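Carboxypeptidase 1 (PDB 5GIV) probably acts as a zinc-dependent carboxypeptidase of the M32 family, releasing amino acids one at a time from peptide C-termini with broad specificity, proline excepted. Local coordinates at residues V408-G413 against G417-Y422. Residues are numbered along the deposited sequence; the frame is centred on the assembly and turned at random.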
loop_
_atom_site.group_PDB
_atom_site.type_symbol
_atom_site.label_atom_id
_atom_site.label_comp_id
_atom_site.label_asym_id
_atom_site.label_seq_id
_atom_site.Cartn_x
_atom_site.Cartn_y
_atom_site.Cartn_z
ATOM N N VAL A 408 -13.635 11.853 16.183
ATOM C CA VAL A 408 -12.427 12.512 15.699
ATOM C C VAL A 408 -12.714 13.794 14.918
ATOM O O VAL A 408 -11.805 14.616 14.745
ATOM C CB VAL A 408 -11.600 11.568 14.802
ATOM C CG1 VAL A 408 -12.261 11.369 13.462
ATOM C CG2 VAL A 408 -10.199 12.103 14.614
ATOM N N HIS A 409 -13.953 14.001 14.463
ATOM C CA HIS A 409 -14.206 15.013 13.437
ATOM C C HIS A 409 -13.669 16.388 13.833
ATOM O O HIS A 409 -12.891 16.996 13.091
ATOM C CB HIS A 409 -15.704 15.074 13.117
ATOM C CG HIS A 409 -16.269 13.770 12.641
ATOM N ND1 HIS A 409 -16.175 12.606 13.376
ATOM C CD2 HIS A 409 -16.922 13.445 11.501
ATOM C CE1 HIS A 409 -16.759 11.623 12.715
ATOM N NE2 HIS A 409 -17.212 12.102 11.569
ATOM N N TRP A 410 -14.061 16.893 15.005
ATOM C CA TRP A 410 -13.653 18.239 15.406
ATOM C C TRP A 410 -12.169 18.344 15.752
ATOM O O TRP A 410 -11.670 19.460 15.945
ATOM C CB TRP A 410 -14.476 18.706 16.607
ATOM C CG TRP A 410 -15.951 18.762 16.354
ATOM C CD1 TRP A 410 -16.576 18.866 15.141
ATOM C CD2 TRP A 410 -16.992 18.711 17.338
ATOM N NE1 TRP A 410 -17.939 18.882 15.313
ATOM C CE2 TRP A 410 -18.220 18.791 16.652
ATOM C CE3 TRP A 410 -17.004 18.611 18.733
ATOM C CZ2 TRP A 410 -19.449 18.768 17.313
ATOM C CZ3 TRP A 410 -18.222 18.593 19.386
ATOM C CH2 TRP A 410 -19.426 18.672 18.676
ATOM N N TYR A 411 -11.445 17.228 15.822
ATOM C CA TYR A 411 -10.031 17.270 16.161
ATOM C C TYR A 411 -9.121 17.053 14.962
ATOM O O TYR A 411 -7.917 17.319 15.066
ATOM C CB TYR A 411 -9.716 16.222 17.236
ATOM C CG TYR A 411 -10.598 16.362 18.446
ATOM C CD1 TYR A 411 -10.293 17.273 19.449
ATOM C CD2 TYR A 411 -11.755 15.609 18.570
ATOM C CE1 TYR A 411 -11.104 17.412 20.545
ATOM C CE2 TYR A 411 -12.573 15.748 19.660
ATOM C CZ TYR A 411 -12.246 16.647 20.642
ATOM O OH TYR A 411 -13.065 16.787 21.734
ATOM N N PHE A 412 -9.658 16.567 13.842
ATOM C CA PHE A 412 -8.893 16.355 12.621
ATOM C C PHE A 412 -9.486 17.130 11.452
ATOM O O PHE A 412 -9.209 16.814 10.294
ATOM C CB PHE A 412 -8.825 14.865 12.297
ATOM C CG PHE A 412 -7.718 14.500 11.353
ATOM C CD1 PHE A 412 -6.638 15.353 11.162
ATOM C CD2 PHE A 412 -7.753 13.302 10.655
ATOM C CE1 PHE A 412 -5.610 15.015 10.291
ATOM C CE2 PHE A 412 -6.729 12.954 9.783
ATOM C CZ PHE A 412 -5.660 13.813 9.598
ATOM N N GLY A 413 -10.319 18.123 11.732
ATOM C CA GLY A 413 -10.954 18.898 10.702
ATOM C C GLY A 413 -11.733 20.059 11.283
ATOM O O GLY A 413 -11.674 20.340 12.485
ATOM N N GLY A 417 -20.935 21.349 10.458
ATOM C CA GLY A 417 -21.360 20.552 9.322
ATOM C C GLY A 417 -20.702 19.199 9.203
ATOM O O GLY A 417 -20.690 18.626 8.118
ATOM N N SER A 418 -20.187 18.654 10.306
ATOM C CA SER A 418 -19.409 17.419 10.273
ATOM C C SER A 418 -20.262 16.163 10.257
ATOM O O SER A 418 -19.756 15.102 9.876
ATOM C CB SER A 418 -18.491 17.335 11.495
ATOM O OG SER A 418 -17.797 18.546 11.689
ATOM N N PHE A 419 -21.525 16.246 10.671
ATOM C CA PHE A 419 -22.301 15.051 10.978
ATOM C C PHE A 419 -23.649 14.936 10.278
ATOM O O PHE A 419 -24.170 13.816 10.208
ATOM C CB PHE A 419 -22.539 14.948 12.493
ATOM C CG PHE A 419 -21.286 14.691 13.295
ATOM C CD1 PHE A 419 -20.804 13.392 13.458
ATOM C CD2 PHE A 419 -20.592 15.739 13.881
ATOM C CE1 PHE A 419 -19.654 13.148 14.182
ATOM C CE2 PHE A 419 -19.439 15.500 14.626
ATOM C CZ PHE A 419 -18.966 14.199 14.767
ATOM N N GLN A 420 -24.257 16.027 9.795
ATOM C CA GLN A 420 -25.619 15.880 9.278
ATOM C C GLN A 420 -25.669 14.956 8.066
ATOM O O GLN A 420 -26.715 14.357 7.804
ATOM C CB GLN A 420 -26.260 17.242 8.966
ATOM C CG GLN A 420 -25.733 17.936 7.760
ATOM C CD GLN A 420 -24.397 18.538 8.029
ATOM O OE1 GLN A 420 -24.023 18.751 9.186
ATOM N NE2 GLN A 420 -23.647 18.796 6.971
ATOM N N GLY A 421 -24.563 14.815 7.332
ATOM C CA GLY A 421 -24.538 13.873 6.224
ATOM C C GLY A 421 -24.889 12.450 6.629
ATOM O O GLY A 421 -25.502 11.712 5.850
ATOM N N TYR A 422 -24.506 12.038 7.842
ATOM C CA TYR A 422 -24.852 10.695 8.295
ATOM C C TYR A 422 -26.364 10.522 8.370
ATOM O O TYR A 422 -26.902 9.480 7.975
ATOM C CB TYR A 422 -24.223 10.410 9.660
ATOM C CG TYR A 422 -22.710 10.471 9.675
ATOM C CD1 TYR A 422 -21.950 9.516 9.010
ATOM C CD2 TYR A 422 -22.045 11.457 10.388
ATOM C CE1 TYR A 422 -20.576 9.552 9.027
ATOM C CE2 TYR A 422 -20.667 11.508 10.411
ATOM C CZ TYR A 422 -19.932 10.551 9.729
ATOM O OH TYR A 422 -18.552 10.595 9.745
#
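His409 and Tyr422 reach for each other from opposite directions and meet in a nearly straight hydrogen bond beside the zinc site. His409 NE2 lies 2.7 Å from Tyr422 OH, at an angle of 176°. The hydroxyl sits in the plane of the imidazole, at its edge. The two rings meet rim to rim, with their planes 76° apart. His409 CG stands anti to its carbonyl carbon (chi1 -58°), which carries the imidazole across to segment 417-422.

One face of that imidazole is covered by Phe419. CE1 of Phe419 lies over the ring centre, and CZ of Phe419 comes within 3.5 Å of His409 CG. The two rings are inclined to each other, neither stacked nor edge-to-face. The bond at the edge and the phenyl on the face together limit how the imidazole can turn. Phe419 also directs its edge at the face of Trp410 in an offset edge-to-face pair, the planes nearly perpendicular. The four rings form one aromatic cluster.

Trp410 NE1 and Ser418 OG do not bond to each other; both are hydrogen-bonded to OE2 of Glu368.

The side chain of Tyr422 lies about 5 Å from the zinc ion and about 4 Å from the side chain of its ligand Glu296. The cluster thus links the loop before helix 420-439 to the wall of the metal site, and His409 probably helps position the tyrosine hydroxyl. Helix 357-372 packs against Trp410, Phe419 and Tyr422, while helix 128-147 meets Trp410 through Leu135.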